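Putative exported protein (Bordetella pertussis, PDB 2DVZ) binds glutamate as the periplasmic solute receptor BugE, of the tripartite tricarboxylate transporter receptor family, and probably delivers it for uptake. Local coordinates at residues Q107-A116 / G280-F291; Q239-A247 / F291-Y299. All coordinates share one frame; numbering follows the deposited sequence.

Contact 1: Q107-A116 / G280-F291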
# COMPACT_ATOMS: atom_id res chain seq x y z
N GLN A 107 -15.71 10.21 -0.14
CA GLN A 107 -16.59 9.40 0.68
C GLN A 107 -15.96 7.99 0.77
O GLN A 107 -15.85 7.28 -0.23
CB GLN A 107 -18.04 9.37 0.10
CG GLN A 107 -18.99 8.32 0.72
CD GLN A 107 -19.20 8.55 2.20
OE1 GLN A 107 -19.62 9.60 2.57
NE2 GLN A 107 -18.85 7.60 3.04
N PRO A 108 -15.56 7.58 2.00
CA PRO A 108 -15.12 6.17 2.18
C PRO A 108 -16.24 5.14 2.02
O PRO A 108 -17.36 5.37 2.44
CB PRO A 108 -14.61 6.13 3.61
CG PRO A 108 -14.33 7.57 3.95
CD PRO A 108 -15.43 8.34 3.24
N VAL A 109 -15.91 4.00 1.40
CA VAL A 109 -16.86 2.94 1.25
C VAL A 109 -16.53 1.82 2.26
O VAL A 109 -17.37 1.44 3.09
CB VAL A 109 -16.89 2.42 -0.20
CG1 VAL A 109 -17.79 1.21 -0.31
CG2 VAL A 109 -17.34 3.58 -1.16
N THR A 110 -15.30 1.30 2.17
CA THR A 110 -14.83 0.18 2.98
C THR A 110 -13.33 -0.09 2.79
O THR A 110 -12.75 0.12 1.70
CB THR A 110 -15.63 -1.12 2.70
OG1 THR A 110 -15.48 -2.04 3.80
CG2 THR A 110 -15.20 -1.78 1.40
N ASN A 111 -12.71 -0.53 3.88
CA ASN A 111 -11.39 -1.10 3.86
C ASN A 111 -11.51 -2.55 3.39
O ASN A 111 -12.14 -3.37 4.05
CB ASN A 111 -10.78 -0.99 5.26
CG ASN A 111 -9.39 -1.57 5.38
OD1 ASN A 111 -8.87 -2.22 4.47
ND2 ASN A 111 -8.76 -1.31 6.51
N PHE A 112 -10.93 -2.83 2.22
CA PHE A 112 -10.82 -4.20 1.71
C PHE A 112 -9.95 -5.07 2.60
O PHE A 112 -10.35 -6.17 3.04
CB PHE A 112 -10.16 -4.22 0.34
CG PHE A 112 -11.01 -3.68 -0.79
CD1 PHE A 112 -12.40 -3.47 -0.63
CD2 PHE A 112 -10.43 -3.43 -2.04
CE1 PHE A 112 -13.20 -3.00 -1.70
CE2 PHE A 112 -11.23 -2.98 -3.15
CZ PHE A 112 -12.60 -2.76 -2.97
N ALA A 113 -8.73 -4.62 2.85
CA ALA A 113 -7.78 -5.49 3.56
C ALA A 113 -6.73 -4.71 4.28
O ALA A 113 -6.26 -3.64 3.83
CB ALA A 113 -7.13 -6.47 2.60
N ASN A 114 -6.35 -5.27 5.41
CA ASN A 114 -5.14 -4.86 6.06
C ASN A 114 -3.96 -5.63 5.48
O ASN A 114 -4.07 -6.81 5.21
CB ASN A 114 -5.31 -5.04 7.55
CG ASN A 114 -6.29 -4.06 8.12
OD1 ASN A 114 -6.03 -2.85 8.18
ND2 ASN A 114 -7.41 -4.56 8.59
N THR A 115 -2.83 -4.96 5.28
CA THR A 115 -1.72 -5.48 4.49
C THR A 115 -0.35 -5.25 5.13
O THR A 115 -0.06 -4.15 5.65
CB THR A 115 -1.76 -4.90 3.08
OG1 THR A 115 -3.03 -5.19 2.50
CG2 THR A 115 -0.72 -5.49 2.21
N ALA A 116 0.48 -6.30 5.09
CA ALA A 116 1.84 -6.25 5.65
C ALA A 116 2.75 -5.51 4.71
O ALA A 116 2.62 -5.62 3.48
CB ALA A 116 2.39 -7.68 5.88
N GLY A 280 -0.25 -11.95 2.02
CA GLY A 280 0.21 -11.21 3.18
C GLY A 280 -0.76 -10.13 3.63
O GLY A 280 -0.31 -9.12 4.14
N SER A 281 -2.06 -10.33 3.37
CA SER A 281 -3.14 -9.46 3.80
C SER A 281 -4.20 -10.21 4.63
O SER A 281 -4.18 -11.43 4.78
CB SER A 281 -3.87 -8.83 2.59
OG SER A 281 -3.01 -8.20 1.69
N ALA A 282 -5.15 -9.45 5.15
CA ALA A 282 -6.24 -9.99 5.89
C ALA A 282 -7.47 -9.15 5.58
O ALA A 282 -7.39 -7.91 5.63
CB ALA A 282 -5.94 -9.93 7.39
N PRO A 283 -8.61 -9.81 5.29
CA PRO A 283 -9.84 -9.04 4.93
C PRO A 283 -10.30 -8.11 6.05
O PRO A 283 -10.18 -8.45 7.22
CB PRO A 283 -10.90 -10.12 4.65
CG PRO A 283 -10.29 -11.48 5.20
CD PRO A 283 -8.80 -11.29 5.27
N SER A 284 -10.84 -6.95 5.68
CA SER A 284 -11.51 -6.06 6.64
C SER A 284 -13.05 -6.02 6.34
O SER A 284 -13.83 -6.71 7.00
CB SER A 284 -10.85 -4.69 6.59
OG SER A 284 -11.37 -3.83 7.58
N GLY A 285 -13.47 -5.25 5.33
CA GLY A 285 -14.89 -5.14 5.01
C GLY A 285 -15.62 -4.45 6.14
O GLY A 285 -16.76 -4.81 6.45
N ASN A 286 -14.94 -3.47 6.76
CA ASN A 286 -15.49 -2.65 7.83
C ASN A 286 -16.43 -1.57 7.27
O ASN A 286 -16.65 -1.50 6.06
CB ASN A 286 -14.36 -2.05 8.67
CG ASN A 286 -13.48 -1.08 7.86
OD1 ASN A 286 -13.71 -0.89 6.68
ND2 ASN A 286 -12.50 -0.44 8.52
N THR A 287 -16.98 -0.72 8.13
CA THR A 287 -17.98 0.25 7.70
C THR A 287 -17.28 1.48 7.15
O THR A 287 -16.09 1.68 7.46
CB THR A 287 -18.91 0.66 8.85
OG1 THR A 287 -18.14 1.30 9.88
CG2 THR A 287 -19.61 -0.55 9.42
N PRO A 288 -18.01 2.30 6.35
CA PRO A 288 -17.47 3.60 5.91
C PRO A 288 -16.82 4.38 7.06
O PRO A 288 -15.71 4.87 6.88
CB PRO A 288 -18.71 4.31 5.36
CG PRO A 288 -19.57 3.21 4.87
CD PRO A 288 -19.35 2.06 5.79
N GLU A 289 -17.49 4.47 8.21
CA GLU A 289 -17.00 5.22 9.36
C GLU A 289 -15.75 4.61 10.00
O GLU A 289 -14.86 5.33 10.51
CB GLU A 289 -18.09 5.35 10.46
CG GLU A 289 -19.37 5.97 10.02
CD GLU A 289 -20.36 4.96 9.45
OE1 GLU A 289 -19.94 3.88 8.97
OE2 GLU A 289 -21.58 5.24 9.49
N GLU A 290 -15.71 3.28 10.02
CA GLU A 290 -14.55 2.60 10.60
C GLU A 290 -13.33 2.87 9.72
O GLU A 290 -12.23 3.16 10.24
CB GLU A 290 -14.85 1.11 10.79
CG GLU A 290 -15.74 0.81 12.03
CD GLU A 290 -16.33 -0.61 12.01
OE1 GLU A 290 -16.73 -1.12 13.07
OE2 GLU A 290 -16.37 -1.24 10.92
N PHE A 291 -13.54 2.82 8.40
CA PHE A 291 -12.49 3.15 7.44
C PHE A 291 -12.03 4.62 7.56
O PHE A 291 -10.83 4.90 7.59
CB PHE A 291 -12.94 2.79 6.01
CG PHE A 291 -11.82 2.82 4.97
CD1 PHE A 291 -10.48 2.49 5.33
CD2 PHE A 291 -12.12 3.12 3.63
CE1 PHE A 291 -9.47 2.50 4.38
CE2 PHE A 291 -11.11 3.13 2.66
CZ PHE A 291 -9.76 2.82 3.05
O HOH W 1 -9.81 -3.01 9.34

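Contact 2: Q239-A247 / F291-Y299. With GLU (glutamic acid), chain G.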
# COMPACT_ATOMS: atom_id res chain seq x y z
N GLN A 239 4.43 -1.22 11.43
CA GLN A 239 3.16 -0.62 10.98
C GLN A 239 2.69 -1.16 9.62
O GLN A 239 3.31 -0.94 8.59
CB GLN A 239 3.28 0.90 10.91
CG GLN A 239 3.58 1.54 12.26
CD GLN A 239 2.36 1.60 13.22
OE1 GLN A 239 1.23 1.12 12.90
NE2 GLN A 239 2.60 2.17 14.43
N PRO A 240 1.59 -1.91 9.61
CA PRO A 240 1.05 -2.29 8.30
C PRO A 240 0.29 -1.15 7.61
O PRO A 240 0.12 -0.05 8.16
CB PRO A 240 0.11 -3.43 8.63
CG PRO A 240 -0.21 -3.30 10.10
CD PRO A 240 0.84 -2.48 10.74
N VAL A 241 -0.15 -1.46 6.40
CA VAL A 241 -0.99 -0.56 5.60
C VAL A 241 -2.37 -1.22 5.35
O VAL A 241 -2.75 -2.19 6.06
CB VAL A 241 -0.26 -0.12 4.29
CG1 VAL A 241 1.02 0.60 4.62
CG2 VAL A 241 -0.01 -1.30 3.32
N TRP A 242 -3.11 -0.70 4.37
CA TRP A 242 -4.42 -1.21 4.01
C TRP A 242 -4.80 -0.68 2.63
O TRP A 242 -4.17 0.26 2.12
CB TRP A 242 -5.54 -0.90 5.05
CG TRP A 242 -5.56 0.51 5.71
CD1 TRP A 242 -5.48 0.75 7.04
CD2 TRP A 242 -5.68 1.80 5.07
NE1 TRP A 242 -5.54 2.10 7.29
CE2 TRP A 242 -5.69 2.77 6.10
CE3 TRP A 242 -5.80 2.23 3.73
CZ2 TRP A 242 -5.75 4.17 5.85
CZ3 TRP A 242 -5.86 3.65 3.46
CH2 TRP A 242 -5.84 4.59 4.53
N TYR A 243 -5.80 -1.33 2.04
CA TYR A 243 -6.37 -0.97 0.75
C TYR A 243 -7.89 -0.93 0.86
O TYR A 243 -8.49 -1.83 1.40
CB TYR A 243 -5.92 -1.97 -0.34
CG TYR A 243 -4.43 -1.91 -0.46
CD1 TYR A 243 -3.83 -0.96 -1.32
CD2 TYR A 243 -3.60 -2.72 0.34
CE1 TYR A 243 -2.44 -0.85 -1.40
CE2 TYR A 243 -2.21 -2.63 0.25
CZ TYR A 243 -1.63 -1.69 -0.60
OH TYR A 243 -0.26 -1.58 -0.67
N GLY A 244 -8.51 0.13 0.34
CA GLY A 244 -9.95 0.24 0.42
C GLY A 244 -10.58 0.98 -0.75
O GLY A 244 -9.90 1.36 -1.71
N LEU A 245 -11.89 1.19 -0.65
CA LEU A 245 -12.66 1.71 -1.75
C LEU A 245 -13.18 3.10 -1.38
O LEU A 245 -13.67 3.32 -0.29
CB LEU A 245 -13.78 0.73 -2.13
CG LEU A 245 -14.52 1.01 -3.45
CD1 LEU A 245 -13.63 0.96 -4.75
CD2 LEU A 245 -15.64 0.04 -3.57
N LEU A 246 -13.05 4.03 -2.32
CA LEU A 246 -13.42 5.43 -2.13
C LEU A 246 -14.35 5.83 -3.24
O LEU A 246 -14.21 5.39 -4.40
CB LEU A 246 -12.18 6.33 -2.23
CG LEU A 246 -11.07 6.11 -1.18
CD1 LEU A 246 -9.83 6.96 -1.52
CD2 LEU A 246 -11.57 6.33 0.32
N ALA A 247 -15.31 6.66 -2.89
CA ALA A 247 -16.11 7.41 -3.86
C ALA A 247 -15.89 8.93 -3.65
O ALA A 247 -15.45 9.37 -2.55
CB ALA A 247 -17.59 7.04 -3.73
N PHE A 291 -13.54 2.82 8.40
CA PHE A 291 -12.49 3.15 7.44
C PHE A 291 -12.03 4.62 7.56
O PHE A 291 -10.83 4.90 7.59
CB PHE A 291 -12.94 2.79 6.01
CG PHE A 291 -11.82 2.82 4.97
CD1 PHE A 291 -10.48 2.49 5.33
CD2 PHE A 291 -12.12 3.12 3.63
CE1 PHE A 291 -9.47 2.50 4.38
CE2 PHE A 291 -11.11 3.13 2.66
CZ PHE A 291 -9.76 2.82 3.05
N ALA A 292 -12.99 5.54 7.67
CA ALA A 292 -12.67 6.98 7.82
C ALA A 292 -11.79 7.21 9.05
O ALA A 292 -10.91 8.08 9.06
CB ALA A 292 -13.95 7.84 7.90
N LYS A 293 -12.05 6.42 10.09
CA LYS A 293 -11.28 6.50 11.34
C LYS A 293 -9.83 5.98 11.12
O LYS A 293 -8.87 6.58 11.60
CB LYS A 293 -12.01 5.76 12.47
CG LYS A 293 -11.17 5.70 13.75
CD LYS A 293 -11.85 5.09 14.96
CE LYS A 293 -10.91 5.20 16.18
NZ LYS A 293 -11.45 4.47 17.40
N GLU A 294 -9.68 4.90 10.37
CA GLU A 294 -8.39 4.38 9.94
C GLU A 294 -7.64 5.39 9.08
O GLU A 294 -6.46 5.63 9.32
CB GLU A 294 -8.57 3.06 9.17
CG GLU A 294 -9.07 1.93 10.11
CD GLU A 294 -9.52 0.68 9.40
OE1 GLU A 294 -9.99 0.72 8.24
OE2 GLU A 294 -9.41 -0.36 10.06
N ILE A 295 -8.36 6.01 8.14
CA ILE A 295 -7.78 7.02 7.27
C ILE A 295 -7.20 8.16 8.06
O ILE A 295 -6.06 8.58 7.78
CB ILE A 295 -8.80 7.55 6.19
CG1 ILE A 295 -9.02 6.47 5.12
CG2 ILE A 295 -8.29 8.88 5.58
CD1 ILE A 295 -10.28 6.62 4.32
N LYS A 296 -7.98 8.67 9.02
CA LYS A 296 -7.59 9.77 9.93
C LYS A 296 -6.41 9.37 10.81
O LYS A 296 -5.45 10.15 10.99
CB LYS A 296 -8.79 10.14 10.80
CG LYS A 296 -8.56 11.25 11.80
CD LYS A 296 -8.37 12.61 11.08
CE LYS A 296 -8.07 13.78 12.05
NZ LYS A 296 -8.52 13.45 13.45
N GLU A 297 -6.45 8.16 11.36
CA GLU A 297 -5.29 7.61 12.08
C GLU A 297 -4.03 7.67 11.25
O GLU A 297 -3.03 8.20 11.70
CB GLU A 297 -5.53 6.20 12.55
CG GLU A 297 -6.41 6.17 13.76
CD GLU A 297 -7.02 4.80 14.04
OE1 GLU A 297 -6.90 3.86 13.19
OE2 GLU A 297 -7.61 4.68 15.15
N GLN A 298 -4.06 7.15 10.03
CA GLN A 298 -2.84 7.15 9.23
C GLN A 298 -2.42 8.58 8.89
O GLN A 298 -1.26 8.90 8.96
CB GLN A 298 -2.99 6.29 7.96
CG GLN A 298 -3.18 4.79 8.21
CD GLN A 298 -1.98 4.09 8.86
OE1 GLN A 298 -0.82 4.49 8.70
NE2 GLN A 298 -2.25 3.02 9.54
N TYR A 299 -3.37 9.41 8.48
CA TYR A 299 -3.12 10.81 8.19
C TYR A 299 -2.42 11.51 9.33
O TYR A 299 -1.41 12.16 9.13
CB TYR A 299 -4.45 11.50 7.90
CG TYR A 299 -4.35 12.96 7.53
CD1 TYR A 299 -4.34 13.35 6.19
CD2 TYR A 299 -4.27 13.95 8.51
CE1 TYR A 299 -4.25 14.71 5.83
CE2 TYR A 299 -4.18 15.32 8.17
CZ TYR A 299 -4.18 15.68 6.82
OH TYR A 299 -4.09 17.00 6.48
N GLU G . 2.95 2.31 -1.96
CA GLU G . 1.52 2.07 -2.24
C GLU G . 0.70 2.02 -0.96
O GLU G . 0.09 1.02 -0.57
CB GLU G . 1.34 0.84 -3.13
CG GLU G . 2.34 0.82 -4.30
CD GLU G . 1.82 0.13 -5.53
OE1 GLU G . 0.66 -0.31 -5.48
OE2 GLU G . 2.57 0.06 -6.57
OXT GLU G . 0.59 3.07 -0.30
O HOH W 2 -0.63 0.91 10.56
O HOH W 3 1.34 2.57 7.40
O HOH W 4 -5.18 2.57 10.15

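Contact 1: Q107-A116 / G280-F291
Phe291 lays one ring face against the backbone of Asn111, whose N lies 3.6 Å above the ring plane, while Phe291 CD1 meets Asn111 CB at 3.5 Å. The torsion that sets CG anti to the backbone N (chi1 -168°) carries the ring from the first turn of its helix to the strand. Beside it the packing is tight and polar: Asn286 OD1 accepts from Asn111 N at 3.0 Å (N-H...O angle 159°), and Asn286 O takes the Thr110 OG1 proton at 2.6 Å. Glu294 binds ND2 of Asn286, so both ends of that amide are held. Thr287 and Glu290 form a capping box that starts the helix, and Pro288 CG rests on Val109 O at 3.3 Å.

Further along, residues 281-283 pair antiparallel with 113-115. Asn114 and Ala282 exchange two backbone bonds, and Thr115 OG1 meets Ser281 OG, also bound by Gln279 NE2, at 3.1 Å on the face that also carries the neighbouring Tyr243. The opposite face is looser: Asn114 and Ser284 have no direct polar bond between their side chains, and a water bridges them, 3.0 Å from Asn114 ND2 and 2.5 Å from Ser284 OG.

Strand 241-248 pairs with 107-115 along its other edge, where two classic beta bulges occur, opposite Leu245 and Tyr243. Helix 32-48 covers Phe112, Thr115 and Ser281; helix 253-267 reaches Thr110 and Pro288.

Contact 2: Q239-A247 / F291-Y299
No direct hydrogen bond joins Trp242 or its strand to helix 291-299; the polar links run through water, and an aromatic pair carries much of the apolar contact. Phe291 turns its edge to the face of the six-membered ring of Trp242, a T-shaped stack with centroids 5.1 Å apart and planes at 78°. The touching atom is Phe291 CE1, 3.7 Å from Trp242 CE3 and displaced toward the rim of the indole. Trp242 holds CG between its backbone N and carbonyl carbon (chi1 41°), a torsion that sends the indole out over the helix.

Successive helix turns then meet the indole. Ile295 brings CG1 to within 3.7 Å of Trp242 CH2. Gln298 lies alongside, running in the opposite direction, with CG 3.5 Å from Trp242 CZ2 and its amide plane nearly perpendicular to the indole, at 83°. The buried indole N-H is satisfied at the ring's edge, in plane, by a water 2.9 Å from Trp242 NE1; Gln298 NE2 also donates to this water. A second water accepts from Gln298 NE2 and donates to Pro240 O and Gln239 OE1, bridging the helix to the residues just before the strand.

At the other end, Gly244, with no side chain, lets the ring close onto its backbone, Gly244 CA lying 3.7 Å from Phe291 CZ. Leu246 CD2 meets Phe291 CE2 at 4.0 Å.

Tyr243 points away from the helix, and its OH donates a weak 2.6 Å bond to O of the bound glutamate. The strand thus turns Trp242 to helix 288-307 and Tyr243 to the glutamate pocket, of which it is a residue, in a fold of the periplasmic binding protein type.

How the contacts relate
Of the elements involved, strand 106-121 comes first from the N terminus, then strand 241-248, strand 281-283 and helix 288-307. Contact 1 closes a loop of 163 residues between 107-116 and 280-291; contact 2 closes a shorter one, 43 residues between 239-247 and 291-299. Their segments alternate along the chain, so the two closures cross, with Phe291 shared by both. Their centres are 7 Å apart, and the two longer strands are antiparallel neighbours in one sheet, evidenced by the probable bond from Leu245 N to Thr110 O at 2.7 Å. Together they fasten the C-terminal helix and its preceding short strand to the sheet that supplies Tyr243 to the glutamate pocket.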